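Local coordinates for protein digeranylgeranylglycerophospholipid reductase (Sulfolobus acidocaldarius, PDB 4OPC) that reduces, with bound FAD, the double bonds of geranylgeranyl chains to give the saturated archaeol phospholipids of archaeal membranes, at residues A[26-31]-A[315-320]; A[150-155]-A[323-328]; A[18-23]-A[304-309]; A[283-288]-A[331-336]; A[163-168]-A[288-293]. One frame throughout, in Å; residues are numbered along the deposited sequence. Where two conformers were deposited one is given.

Contact 1 (A[26-31]-A[315-320])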
# COMPACT_ATOMS: atom_id res chain seq x y z
N SER A 26 -11.79 -2.25 -18.98
CA SER A 26 -11.97 -3.13 -20.12
C SER A 26 -13.45 -3.34 -20.49
O SER A 26 -14.35 -2.99 -19.73
CB SER A 26 -11.28 -4.48 -19.87
OG SER A 26 -11.96 -5.24 -18.89
N ARG A 27 -13.68 -3.91 -21.67
CA ARG A 27 -15.02 -4.12 -22.22
C ARG A 27 -15.83 -2.84 -22.39
O ARG A 27 -17.06 -2.87 -22.37
CB ARG A 27 -15.82 -5.13 -21.39
CG ARG A 27 -15.45 -6.56 -21.65
CD ARG A 27 -16.56 -7.53 -21.29
NE ARG A 27 -16.14 -8.88 -21.64
CZ ARG A 27 -16.67 -9.99 -21.15
NH1 ARG A 27 -17.68 -9.95 -20.30
NH2 ARG A 27 -16.19 -11.17 -21.54
N ARG A 28 -15.15 -1.72 -22.61
CA ARG A 28 -15.85 -0.45 -22.76
C ARG A 28 -15.64 0.26 -24.09
O ARG A 28 -16.18 1.34 -24.31
CB ARG A 28 -15.52 0.47 -21.59
CG ARG A 28 -16.21 0.02 -20.32
CD ARG A 28 -15.76 0.80 -19.11
NE ARG A 28 -16.46 0.33 -17.92
CZ ARG A 28 -17.66 0.76 -17.54
NH1 ARG A 28 -18.30 1.68 -18.25
NH2 ARG A 28 -18.22 0.27 -16.44
N GLY A 29 -14.87 -0.35 -24.98
CA GLY A 29 -14.66 0.22 -26.30
C GLY A 29 -13.54 1.25 -26.36
O GLY A 29 -13.38 1.93 -27.37
N LEU A 30 -12.79 1.39 -25.27
CA LEU A 30 -11.62 2.26 -25.25
C LEU A 30 -10.41 1.55 -25.84
O LEU A 30 -10.32 0.32 -25.80
CB LEU A 30 -11.30 2.72 -23.83
CG LEU A 30 -12.30 3.64 -23.13
CD1 LEU A 30 -11.88 3.85 -21.69
CD2 LEU A 30 -12.41 4.98 -23.84
N LYS A 31 -9.49 2.32 -26.40
CA LYS A 31 -8.23 1.76 -26.89
C LYS A 31 -7.19 1.98 -25.80
O LYS A 31 -6.76 3.11 -25.55
CB LYS A 31 -7.79 2.43 -28.19
CG LYS A 31 -6.62 1.74 -28.87
CD LYS A 31 -6.23 2.42 -30.17
CE LYS A 31 -5.00 1.75 -30.77
NZ LYS A 31 -5.24 0.30 -31.04
N ALA A 315 -12.80 7.69 -12.73
CA ALA A 315 -12.47 9.06 -13.07
C ALA A 315 -12.23 9.20 -14.57
O ALA A 315 -12.63 10.19 -15.19
CB ALA A 315 -11.25 9.52 -12.28
N ILE A 316 -11.57 8.21 -15.15
CA ILE A 316 -11.25 8.23 -16.57
C ILE A 316 -12.52 8.13 -17.41
O ILE A 316 -12.69 8.87 -18.38
CB ILE A 316 -10.24 7.13 -16.91
CG1 ILE A 316 -8.88 7.54 -16.36
CG2 ILE A 316 -10.16 6.89 -18.42
CD1 ILE A 316 -7.88 6.41 -16.33
N LEU A 317 -13.43 7.24 -17.01
CA LEU A 317 -14.70 7.12 -17.73
C LEU A 317 -15.47 8.44 -17.69
O LEU A 317 -16.06 8.84 -18.69
CB LEU A 317 -15.53 5.95 -17.19
CG LEU A 317 -14.88 4.59 -17.45
CD1 LEU A 317 -15.60 3.48 -16.71
CD2 LEU A 317 -14.80 4.29 -18.95
N SER A 318 -15.45 9.13 -16.55
CA SER A 318 -16.11 10.43 -16.47
C SER A 318 -15.44 11.46 -17.38
O SER A 318 -16.13 12.23 -18.07
CB SER A 318 -16.14 10.92 -15.02
OG SER A 318 -16.96 10.08 -14.24
N ALA A 319 -14.12 11.46 -17.41
CA ALA A 319 -13.37 12.39 -18.25
C ALA A 319 -13.68 12.20 -19.74
O ALA A 319 -13.72 13.17 -20.50
CB ALA A 319 -11.88 12.27 -18.00
N PHE A 320 -13.89 10.95 -20.15
CA PHE A 320 -14.27 10.70 -21.54
C PHE A 320 -15.68 11.20 -21.86
O PHE A 320 -15.98 11.50 -23.01
CB PHE A 320 -14.04 9.23 -21.94
CG PHE A 320 -12.63 8.96 -22.39
CD1 PHE A 320 -12.25 9.25 -23.69
CD2 PHE A 320 -11.69 8.47 -21.51
CE1 PHE A 320 -10.94 9.04 -24.11
CE2 PHE A 320 -10.38 8.26 -21.92
CZ PHE A 320 -10.01 8.55 -23.23
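The polar atom closest to the partner segment is NE of Arg28, 3.5 Å from CD1 of Leu317; no hydrogen bond joins residues 26-31 to 315-320, and the contact is made by van der Waals packing of apolar side chains and one guanidinium face. It ties the alpha-to-beta turn of the Rossmann-type FAD domain, between helix 16-25 and strand 32-35, to helix 302-322. Arg28 runs extended from CG to NE and crosses Leu317 at about a right angle. Its guanidinium lays one face on that CD1 methyl, which sits off-centre toward the rim of the group, while CD of Arg28 reaches the other methyl, CD2 of Leu317, at 3.6 Å. The same CD2 lies 4.0 Å from CD1 of Leu30, so Leu317 touches both loop side chains. Leu30 spends its other methyl on Phe320: CD2 stands 4.1 Å above the ring centroid, only 2° off the normal, a CH-pi contact almost exactly over the middle of the face. Leu25 of helix 16-25 touches Leu30, Ile316 and Leu317 and so extends the apolar patch; Arg28 is exposed. Phe320 also meets Phe325 edge-to-face, and CG2 of Ile316 lies in the plane of the Phe320 ring, at its edge.

Contact 2 (A[150-155]-A[323-328])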
# COMPACT_ATOMS: atom_id res chain seq x y z
N TYR A 150 0.74 8.37 -27.79
CA TYR A 150 -0.07 9.47 -27.30
C TYR A 150 -1.30 8.92 -26.61
O TYR A 150 -1.85 7.90 -27.03
CB TYR A 150 -0.48 10.39 -28.46
CG TYR A 150 0.70 11.05 -29.12
CD1 TYR A 150 1.39 12.07 -28.48
CD2 TYR A 150 1.13 10.66 -30.37
CE1 TYR A 150 2.47 12.69 -29.08
CE2 TYR A 150 2.21 11.27 -30.98
CZ TYR A 150 2.88 12.28 -30.32
OH TYR A 150 3.96 12.90 -30.91
N SER A 151 -1.70 9.57 -25.53
CA SER A 151 -2.87 9.16 -24.78
C SER A 151 -3.58 10.37 -24.22
O SER A 151 -2.96 11.42 -24.01
CB SER A 151 -2.46 8.22 -23.63
OG SER A 151 -1.48 8.81 -22.78
N LYS A 152 -4.88 10.26 -23.97
CA LYS A 152 -5.59 11.31 -23.24
C LYS A 152 -5.24 11.30 -21.76
O LYS A 152 -5.20 12.35 -21.11
CB LYS A 152 -7.11 11.19 -23.42
CG LYS A 152 -7.60 11.30 -24.84
CD LYS A 152 -6.94 12.46 -25.60
CE LYS A 152 -7.40 13.82 -25.12
NZ LYS A 152 -6.77 14.91 -25.91
N VAL A 153 -5.05 10.11 -21.19
CA VAL A 153 -4.68 9.96 -19.79
C VAL A 153 -3.62 8.88 -19.66
O VAL A 153 -3.73 7.80 -20.26
CB VAL A 153 -5.89 9.57 -18.90
CG1 VAL A 153 -5.51 9.62 -17.41
CG2 VAL A 153 -7.08 10.47 -19.15
N VAL A 154 -2.59 9.17 -18.89
CA VAL A 154 -1.61 8.19 -18.45
C VAL A 154 -1.99 7.77 -17.03
O VAL A 154 -2.27 8.62 -16.18
CB VAL A 154 -0.18 8.77 -18.44
CG1 VAL A 154 0.78 7.85 -17.69
CG2 VAL A 154 0.33 8.98 -19.86
N VAL A 155 -2.03 6.46 -16.79
CA VAL A 155 -2.20 5.94 -15.45
C VAL A 155 -0.81 5.52 -14.99
O VAL A 155 -0.21 4.60 -15.56
CB VAL A 155 -3.17 4.75 -15.42
CG1 VAL A 155 -3.21 4.14 -14.03
CG2 VAL A 155 -4.56 5.19 -15.85
N GLY A 323 -14.96 15.18 -21.89
CA GLY A 323 -13.86 15.57 -22.75
C GLY A 323 -12.79 16.37 -22.02
O GLY A 323 -11.90 16.95 -22.65
N ASP A 324 -12.89 16.41 -20.70
CA ASP A 324 -12.01 17.24 -19.86
C ASP A 324 -10.97 16.37 -19.15
O ASP A 324 -11.30 15.67 -18.19
CB ASP A 324 -12.87 18.01 -18.84
CG ASP A 324 -12.07 19.03 -18.04
OD1 ASP A 324 -10.83 19.10 -18.17
OD2 ASP A 324 -12.69 19.77 -17.24
N PHE A 325 -9.72 16.43 -19.61
CA PHE A 325 -8.66 15.61 -19.05
C PHE A 325 -7.69 16.45 -18.21
O PHE A 325 -6.60 16.01 -17.85
CB PHE A 325 -7.92 14.86 -20.16
CG PHE A 325 -8.83 13.99 -20.99
CD1 PHE A 325 -9.26 12.76 -20.51
CD2 PHE A 325 -9.29 14.42 -22.22
CE1 PHE A 325 -10.11 11.97 -21.28
CE2 PHE A 325 -10.13 13.64 -22.99
CZ PHE A 325 -10.55 12.41 -22.51
N SER A 326 -8.12 17.66 -17.87
CA SER A 326 -7.38 18.49 -16.93
C SER A 326 -7.43 17.89 -15.54
O SER A 326 -8.17 16.94 -15.27
CB SER A 326 -7.98 19.90 -16.88
OG SER A 326 -9.25 19.90 -16.24
N ALA A 327 -6.64 18.47 -14.64
CA ALA A 327 -6.72 18.08 -13.24
C ALA A 327 -8.16 18.11 -12.73
O ALA A 327 -8.60 17.18 -12.05
CB ALA A 327 -5.84 18.98 -12.39
N SER A 328 -8.89 19.17 -13.06
CA SER A 328 -10.28 19.28 -12.62
C SER A 328 -11.14 18.18 -13.24
O SER A 328 -12.02 17.62 -12.58
CB SER A 328 -10.85 20.65 -12.97
OG SER A 328 -10.09 21.67 -12.38
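Two first torsions set Lys152 and Phe325 against each other: in both, CG is anti to the carbonyl carbon and beside the backbone N, chi1 being -60° in Lys152 and -57° in Phe325. The lysine then bends at chi2 and again at chi3 (-70°), which folds its chain back over the phenylalanine ring instead of letting it run out straight. CB of Lys152 stands over the middle of one face, 3.7 Å from the ring centroid of Phe325, a CH-pi contact. Further along, CE of the same lysine comes down 3.5 Å from CE2 of Phe325, so the aliphatic part of the chain does the touching. Val153 meets the ring obliquely through CG2, 3.4 Å from CD1 of Phe325, although two conformers were modelled for this valine and the closeness is doubtful. The contact lies by strand 153-156, one of the parallel strands of the Rossmann-type sheet, and it joins that strand to the turn after helix 302-322, whose Ala319 Phe325 also touches. The turn has its own polar frame. OD1 of Asp324 accepts from OG of Ser326 at 2.6 Å and from the backbone N of Ser326 at 3.1 Å, the second bond making an Asx turn; both donors come from the same face of the carboxylate. Ser326 is the N-cap of the short helix that follows, its OG capping the backbone N of Gly329.

Contact 3 (A[18-23]-A[304-309])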
# COMPACT_ATOMS: atom_id res chain seq x y z
N GLY A 18 -1.87 -1.28 -11.63
CA GLY A 18 -2.08 -1.14 -13.06
C GLY A 18 -3.02 -2.17 -13.64
O GLY A 18 -3.85 -1.86 -14.51
N SER A 19 -2.89 -3.41 -13.17
CA SER A 19 -3.75 -4.48 -13.68
C SER A 19 -5.21 -4.24 -13.28
O SER A 19 -6.11 -4.54 -14.07
CB SER A 19 -3.27 -5.87 -13.23
OG SER A 19 -3.42 -6.04 -11.84
N SER A 20 -5.44 -3.71 -12.09
CA SER A 20 -6.80 -3.35 -11.65
C SER A 20 -7.39 -2.28 -12.54
O SER A 20 -8.54 -2.35 -12.97
CB SER A 20 -6.81 -2.88 -10.20
OG SER A 20 -6.63 -3.97 -9.32
N ALA A 21 -6.60 -1.25 -12.83
CA ALA A 21 -7.06 -0.19 -13.73
C ALA A 21 -7.42 -0.77 -15.10
O ALA A 21 -8.47 -0.44 -15.66
CB ALA A 21 -5.99 0.90 -13.86
N ALA A 22 -6.55 -1.62 -15.64
CA ALA A 22 -6.79 -2.23 -16.95
C ALA A 22 -8.08 -3.05 -16.93
O ALA A 22 -8.92 -2.93 -17.83
CB ALA A 22 -5.61 -3.11 -17.34
N TYR A 23 -8.24 -3.87 -15.89
CA TYR A 23 -9.41 -4.73 -15.81
C TYR A 23 -10.69 -3.90 -15.71
O TYR A 23 -11.67 -4.14 -16.42
CB TYR A 23 -9.29 -5.69 -14.63
CG TYR A 23 -10.38 -6.72 -14.61
CD1 TYR A 23 -10.30 -7.87 -15.39
CD2 TYR A 23 -11.50 -6.55 -13.82
CE1 TYR A 23 -11.31 -8.82 -15.38
CE2 TYR A 23 -12.52 -7.50 -13.80
CZ TYR A 23 -12.41 -8.63 -14.58
OH TYR A 23 -13.41 -9.58 -14.56
N SER A 304 -5.58 -1.77 -1.29
CA SER A 304 -5.72 -0.36 -1.59
C SER A 304 -5.21 -0.02 -3.01
O SER A 304 -5.75 0.89 -3.65
CB SER A 304 -5.03 0.47 -0.51
OG SER A 304 -3.71 -0.00 -0.28
N ALA A 305 -4.23 -0.76 -3.51
CA ALA A 305 -3.84 -0.63 -4.91
C ALA A 305 -5.03 -0.89 -5.81
O ALA A 305 -5.29 -0.14 -6.75
CB ALA A 305 -2.72 -1.59 -5.26
N MET A 306 -5.75 -1.98 -5.54
CA MET A 306 -6.96 -2.29 -6.32
C MET A 306 -8.04 -1.21 -6.19
O MET A 306 -8.68 -0.86 -7.18
CB MET A 306 -7.53 -3.65 -5.94
CG MET A 306 -6.58 -4.80 -6.29
SD MET A 306 -7.34 -6.43 -6.18
CE MET A 306 -7.43 -6.48 -4.42
N ILE A 307 -8.22 -0.67 -4.99
CA ILE A 307 -9.15 0.43 -4.81
C ILE A 307 -8.72 1.61 -5.69
O ILE A 307 -9.54 2.22 -6.38
CB ILE A 307 -9.24 0.87 -3.34
CG1 ILE A 307 -9.81 -0.26 -2.48
CG2 ILE A 307 -10.08 2.14 -3.23
CD1 ILE A 307 -9.83 0.07 -0.98
N SER A 308 -7.43 1.93 -5.69
CA SER A 308 -6.97 3.05 -6.50
C SER A 308 -7.18 2.80 -8.01
O SER A 308 -7.51 3.73 -8.73
CB SER A 308 -5.52 3.44 -6.15
OG SER A 308 -4.57 2.48 -6.59
N GLY A 309 -7.05 1.55 -8.47
CA GLY A 309 -7.32 1.24 -9.86
C GLY A 309 -8.79 1.42 -10.20
O GLY A 309 -9.14 1.92 -11.28
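Ser20 points its CB at helix 302-322, and Met306 runs past it: the methionine chain bends at chi3 (-72°) and carries its end away, leaving the base of the side chain beside the serine. OG of Ser20 lies 3.1 Å from CG of Met306, but two conformers were modelled for the serine and so short an approach is doubtful. One turn on, Gly309 has no side chain to separate the helices, and its CA comes 4.1 Å from CA of Ala21. O of Gly309 lies 3.8 Å from that same alanine CA. The axes of these segments approach to 7.6 Å at a crossing angle of -36°. A CB on Gly309 would collide with CB of Ser20 and N of Ala21. Helix 16-25 follows the glycine-rich turn of the Rossmann-type FAD site, whose pattern probably includes Gly18, and N of Ala17 bonds the cofactor. The Ser20 hydroxyl bonds to O of Phe16 in its own helix, and no hydrogen bond joins the two segments, which meet by close packing of Ser20, Ala21 and Gly309 with the base of Met306.

Contact 4 (A[283-288]-A[331-336])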
# COMPACT_ATOMS: atom_id res chain seq x y z
N GLY A 283 -3.91 15.30 -17.63
CA GLY A 283 -3.52 14.15 -18.43
C GLY A 283 -2.95 12.96 -17.69
O GLY A 283 -2.42 12.05 -18.33
N ILE A 284 -3.04 12.94 -16.35
CA ILE A 284 -2.39 11.87 -15.60
C ILE A 284 -3.09 11.56 -14.28
O ILE A 284 -3.56 12.47 -13.58
CB ILE A 284 -0.90 12.19 -15.34
CG1 ILE A 284 -0.21 11.05 -14.60
CG2 ILE A 284 -0.75 13.54 -14.61
CD1 ILE A 284 1.31 11.16 -14.57
N ILE A 285 -3.17 10.27 -13.97
CA ILE A 285 -3.61 9.80 -12.65
C ILE A 285 -2.53 8.86 -12.13
O ILE A 285 -1.93 8.10 -12.90
CB ILE A 285 -4.96 9.07 -12.74
CG1 ILE A 285 -6.09 10.09 -12.92
CG2 ILE A 285 -5.20 8.16 -11.51
CD1 ILE A 285 -7.44 9.45 -13.22
N VAL A 286 -2.26 8.93 -10.82
CA VAL A 286 -1.27 8.09 -10.17
C VAL A 286 -1.95 7.14 -9.20
O VAL A 286 -2.83 7.55 -8.44
CB VAL A 286 -0.26 8.97 -9.41
CG1 VAL A 286 0.81 8.12 -8.74
CG2 VAL A 286 0.36 9.99 -10.35
N ILE A 287 -1.55 5.87 -9.23
CA ILE A 287 -2.20 4.84 -8.41
C ILE A 287 -1.17 3.91 -7.75
O ILE A 287 0.02 3.93 -8.09
CB ILE A 287 -3.24 4.01 -9.20
CG1 ILE A 287 -2.56 3.26 -10.35
CG2 ILE A 287 -4.36 4.90 -9.73
CD1 ILE A 287 -3.51 2.30 -11.07
N GLY A 288 -1.63 3.10 -6.80
CA GLY A 288 -0.77 2.13 -6.15
C GLY A 288 0.36 2.74 -5.33
O GLY A 288 0.26 3.89 -4.86
N TRP A 331 -10.43 15.04 -11.35
CA TRP A 331 -10.39 15.26 -9.90
C TRP A 331 -11.20 14.24 -9.10
O TRP A 331 -10.92 14.02 -7.92
CB TRP A 331 -10.87 16.67 -9.58
CG TRP A 331 -10.34 17.23 -8.30
CD1 TRP A 331 -11.04 17.50 -7.16
CD2 TRP A 331 -8.98 17.59 -8.02
NE1 TRP A 331 -10.21 18.01 -6.19
CE2 TRP A 331 -8.94 18.07 -6.70
CE3 TRP A 331 -7.79 17.56 -8.76
CZ2 TRP A 331 -7.75 18.51 -6.10
CZ3 TRP A 331 -6.62 18.00 -8.17
CH2 TRP A 331 -6.61 18.46 -6.85
N ASP A 332 -12.19 13.62 -9.74
CA ASP A 332 -12.98 12.58 -9.07
C ASP A 332 -12.12 11.43 -8.59
O ASP A 332 -12.51 10.68 -7.69
CB ASP A 332 -14.07 12.05 -10.00
CG ASP A 332 -15.28 12.95 -10.06
OD1 ASP A 332 -15.40 13.85 -9.20
OD2 ASP A 332 -16.11 12.75 -10.97
N MET A 333 -10.94 11.27 -9.19
CA MET A 333 -9.98 10.27 -8.72
C MET A 333 -9.71 10.50 -7.24
O MET A 333 -9.76 9.57 -6.43
CB MET A 333 -8.67 10.37 -9.49
CG MET A 333 -7.54 9.55 -8.88
SD MET A 333 -7.89 7.78 -8.96
CE MET A 333 -6.71 7.14 -7.78
N ASN A 334 -9.44 11.75 -6.89
CA ASN A 334 -9.14 12.12 -5.52
C ASN A 334 -10.35 11.94 -4.62
O ASN A 334 -10.24 11.38 -3.54
CB ASN A 334 -8.69 13.57 -5.44
CG ASN A 334 -7.31 13.79 -6.02
OD1 ASN A 334 -6.40 13.00 -5.77
ND2 ASN A 334 -7.15 14.85 -6.79
N ILE A 335 -11.50 12.43 -5.07
CA ILE A 335 -12.71 12.33 -4.26
C ILE A 335 -13.04 10.87 -3.94
O ILE A 335 -13.28 10.50 -2.78
CB ILE A 335 -13.90 12.98 -4.96
CG1 ILE A 335 -13.59 14.43 -5.35
CG2 ILE A 335 -15.15 12.88 -4.08
CD1 ILE A 335 -13.10 15.28 -4.20
N CYS A 336 -13.04 10.04 -4.98
CA CYS A 336 -13.32 8.61 -4.84
C CYS A 336 -12.31 7.94 -3.92
O CYS A 336 -12.69 7.26 -2.95
CB CYS A 336 -13.30 7.93 -6.22
SG CYS A 336 -13.35 6.08 -6.27
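Met333 crosses Ile285 obliquely, its SD 3.7 Å from CG2 of Ile285 and its CB 4.0 Å from CD1 of the same isoleucine. This joins the start of helix 332-357 to strand 284-286 of the Rossmann-type sheet, a strand parallel to its neighbour 153-156. CG of the methionine is anti to its backbone N, and a bend at chi2 (66°) turns the thioether along the strand. The terminal CE thereby arrives 3.8 Å from CG2 of Ile287, which it crosses at about a right angle, and 4.0 Å from the backbone O of Val286. Shortened to an alanine, this residue would probably leave Ile285 and Ile287 without their cover on this side and open a gap between strand and helix. Around this first shell, helix 302-322 touches Ile285 and Ile287 through Ala312 and Met333 through Cys311; Cys311 is in turn held by a disulfide to Cys336. Ile287 also rests on Ala17 and Ala21 of helix 16-25. The first turn of helix 332-357 is fixed through Asn334, whose OD1 accepts from N of Met279 and whose ND2, hydrogen-bonded to OG1 of Thr278, lies 3.3 Å above the plane of the Trp331 ring.

Contact 5 (A[163-168]-A[288-293]). With FDA (dihydroflavine-adenine dinucleotide), chain B.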
# COMPACT_ATOMS: atom_id res chain seq x y z
N SER A 163 8.69 5.96 -11.52
CA SER A 163 9.70 6.19 -12.53
C SER A 163 9.25 7.04 -13.72
O SER A 163 10.07 7.39 -14.58
CB SER A 163 10.21 4.84 -13.04
OG SER A 163 9.15 4.13 -13.66
N PHE A 164 7.97 7.34 -13.79
CA PHE A 164 7.45 8.22 -14.83
C PHE A 164 7.14 9.60 -14.27
O PHE A 164 7.66 10.61 -14.76
CB PHE A 164 6.22 7.57 -15.46
CG PHE A 164 5.63 8.34 -16.62
CD1 PHE A 164 6.12 8.15 -17.90
CD2 PHE A 164 4.56 9.19 -16.43
CE1 PHE A 164 5.56 8.82 -18.97
CE2 PHE A 164 4.00 9.86 -17.51
CZ PHE A 164 4.50 9.67 -18.77
N ARG A 165 6.33 9.66 -13.21
CA ARG A 165 5.95 10.96 -12.65
C ARG A 165 7.14 11.74 -12.10
O ARG A 165 7.11 12.98 -12.08
CB ARG A 165 4.84 10.83 -11.61
CG ARG A 165 5.23 10.13 -10.31
CD ARG A 165 3.99 9.99 -9.43
NE ARG A 165 4.26 9.53 -8.07
CZ ARG A 165 4.65 10.32 -7.08
NH1 ARG A 165 4.81 11.62 -7.28
NH2 ARG A 165 4.87 9.80 -5.87
N SER A 166 8.19 11.04 -11.67
CA SER A 166 9.37 11.73 -11.15
C SER A 166 10.12 12.48 -12.24
O SER A 166 11.02 13.27 -11.95
CB SER A 166 10.32 10.76 -10.46
OG SER A 166 10.83 9.81 -11.38
N LYS A 167 9.76 12.25 -13.50
CA LYS A 167 10.42 12.89 -14.63
C LYS A 167 9.65 14.10 -15.15
O LYS A 167 10.05 14.73 -16.13
CB LYS A 167 10.67 11.88 -15.75
CG LYS A 167 11.65 10.80 -15.32
CD LYS A 167 11.99 9.82 -16.44
CE LYS A 167 12.91 8.74 -15.93
NZ LYS A 167 13.40 7.85 -17.03
N LEU A 168 8.54 14.42 -14.48
CA LEU A 168 7.76 15.60 -14.83
C LEU A 168 8.33 16.84 -14.12
O LEU A 168 9.13 16.70 -13.19
CB LEU A 168 6.30 15.37 -14.45
CG LEU A 168 5.59 14.30 -15.28
CD1 LEU A 168 4.25 13.94 -14.66
CD2 LEU A 168 5.43 14.79 -16.71
N GLY A 288 -1.63 3.10 -6.80
CA GLY A 288 -0.77 2.13 -6.15
C GLY A 288 0.36 2.74 -5.33
O GLY A 288 0.26 3.89 -4.86
N ASP A 289 1.44 1.98 -5.17
CA ASP A 289 2.57 2.47 -4.39
C ASP A 289 3.11 3.81 -4.92
O ASP A 289 3.60 4.62 -4.14
CB ASP A 289 3.74 1.47 -4.36
CG ASP A 289 3.49 0.27 -3.45
OD1 ASP A 289 2.44 0.20 -2.78
OD2 ASP A 289 4.38 -0.62 -3.42
N SER A 290 3.04 4.03 -6.24
CA SER A 290 3.49 5.30 -6.79
C SER A 290 2.71 6.47 -6.22
O SER A 290 3.24 7.57 -6.12
CB SER A 290 3.37 5.28 -8.31
OG SER A 290 3.88 6.49 -8.85
N GLY A 291 1.45 6.23 -5.87
CA GLY A 291 0.60 7.24 -5.25
C GLY A 291 0.50 7.10 -3.74
O GLY A 291 -0.36 7.73 -3.13
N PHE A 292 1.34 6.26 -3.16
CA PHE A 292 1.39 6.03 -1.71
C PHE A 292 0.06 5.51 -1.15
O PHE A 292 -0.43 6.03 -0.14
CB PHE A 292 1.82 7.29 -0.92
CG PHE A 292 3.04 7.98 -1.49
CD1 PHE A 292 4.11 7.25 -2.01
CD2 PHE A 292 3.12 9.37 -1.48
CE1 PHE A 292 5.22 7.89 -2.51
CE2 PHE A 292 4.23 10.01 -2.00
CZ PHE A 292 5.28 9.28 -2.51
N THR A 293 -0.51 4.48 -1.77
CA THR A 293 -1.81 3.96 -1.33
C THR A 293 -1.80 2.95 -0.15
O THR A 293 -2.84 2.48 0.31
CB THR A 293 -2.60 3.39 -2.52
OG1 THR A 293 -1.78 2.45 -3.24
CG2 THR A 293 -2.99 4.52 -3.47
PA FDA B . 4.23 -2.91 -8.04
O1A FDA B . 5.58 -2.50 -7.61
O2A FDA B . 3.74 -4.29 -7.62
O5B FDA B . 4.15 -2.85 -9.62
C5B FDA B . 4.77 -1.77 -10.34
C4B FDA B . 5.05 -2.26 -11.74
O4B FDA B . 5.49 -1.15 -12.56
C3B FDA B . 6.12 -3.34 -11.85
O3B FDA B . 5.59 -4.53 -12.43
C2B FDA B . 7.25 -2.67 -12.66
O2B FDA B . 7.92 -3.58 -13.51
C1B FDA B . 6.47 -1.63 -13.46
N9A FDA B . 7.21 -0.45 -13.90
C8A FDA B . 7.87 0.46 -13.12
N7A FDA B . 8.38 1.47 -13.79
C5A FDA B . 8.02 1.20 -15.10
C6A FDA B . 8.20 1.92 -16.30
N6A FDA B . 8.78 3.12 -16.36
N1A FDA B . 7.67 1.41 -17.43
C2A FDA B . 7.05 0.23 -17.36
N3A FDA B . 6.78 -0.52 -16.29
C4A FDA B . 7.27 0.04 -15.18
N1 FDA B . 0.62 -5.63 0.70
C2 FDA B . -0.45 -6.44 0.99
O2 FDA B . -1.59 -6.14 0.65
N3 FDA B . -0.18 -7.61 1.64
C4 FDA B . 1.04 -8.03 2.15
O4 FDA B . 1.16 -9.17 2.59
C4X FDA B . 2.09 -7.13 1.88
N5 FDA B . 3.35 -7.44 2.29
C5X FDA B . 4.44 -6.78 1.77
C6 FDA B . 5.72 -7.26 1.97
C7 FDA B . 6.83 -6.67 1.38
C7M FDA B . 8.18 -7.31 1.52
C8 FDA B . 6.65 -5.51 0.60
C8M FDA B . 7.82 -4.88 -0.11
C9 FDA B . 5.36 -5.00 0.41
C9A FDA B . 4.26 -5.63 0.97
N10 FDA B . 2.94 -5.17 0.77
C10 FDA B . 1.88 -5.98 1.12
C1' FDA B . 2.65 -4.00 -0.09
C2' FDA B . 2.25 -4.45 -1.51
O2' FDA B . 3.14 -5.47 -1.98
C3' FDA B . 2.30 -3.27 -2.48
O3' FDA B . 1.62 -2.17 -1.88
C4' FDA B . 1.63 -3.51 -3.84
O4' FDA B . 2.05 -4.74 -4.43
C5' FDA B . 1.90 -2.36 -4.79
O5' FDA B . 1.35 -2.66 -6.09
P FDA B . 1.64 -1.69 -7.31
O1P FDA B . 0.93 -2.26 -8.47
O2P FDA B . 1.37 -0.24 -6.95
O3P FDA B . 3.23 -1.76 -7.52
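Arg165 takes hold of Ser290 side-on with two nitrogens. NH2 donates to the backbone O of Ser290 at 2.8 Å, the donor lying almost in line with the carbonyl bond (170°), while NE donates to OG of Ser290 at 3.2 Å, close to the guanidinium plane. NE also makes a weak bond to the same carbonyl O, at 129°. The third nitrogen, NH1, is taken up by O of Ile174 and O of Glu176, and Glu156 links both loops, accepting from OG of Ser290 and from N of Arg165. A methionine in place of Arg165 would probably leave the carbonyls of Ser290, Ile174 and Glu176 without these donors and weaken the tie between the two loops, leaving Glu156 to bridge them. The loops also serve the dihydroflavin cofactor: OG of Ser163 donates to N7A of the adenine at 2.8 Å, N of Asp289 to the phosphate oxygen O2P at 2.8 Å, and OD1 of Asp289 accepts from the ribityl O3' at 2.7 Å. Gly288 and Asp289 thus resemble the Gly-Asp motif of related flavoproteins. In the packing layer, CZ of Phe292 lies 3.4 Å from Arg165 NH2, ring and guanidinium 79° apart. Val286 of strand 284-286 flanks Arg165, and the loop 288-293 leads from that strand toward helix 302-322.

Overall arrangement
The five contacts lie around the Rossmann-type FAD domain, with helix 302-322 as their common member: it supplies the second segments of contacts 1 and 3, touches residues of contacts 2 and 4, and bonds the loop of contact 5. Contacts 2 and 4 reach adjacent parallel strands, 153-156 and 284-286, their centres about 10 Å apart; contacts 1 and 5 are farthest apart, at about 22 Å between centres. The first segments follow the chain as 18-23, 26-31, 150-155, 163-168 and 283-288, and the second all fall within 288-336. N-terminal and later elements therefore form one unit, whose inner end, contacts 3 to 5, borders the cofactor, while contacts 1 and 2 lie toward the periphery.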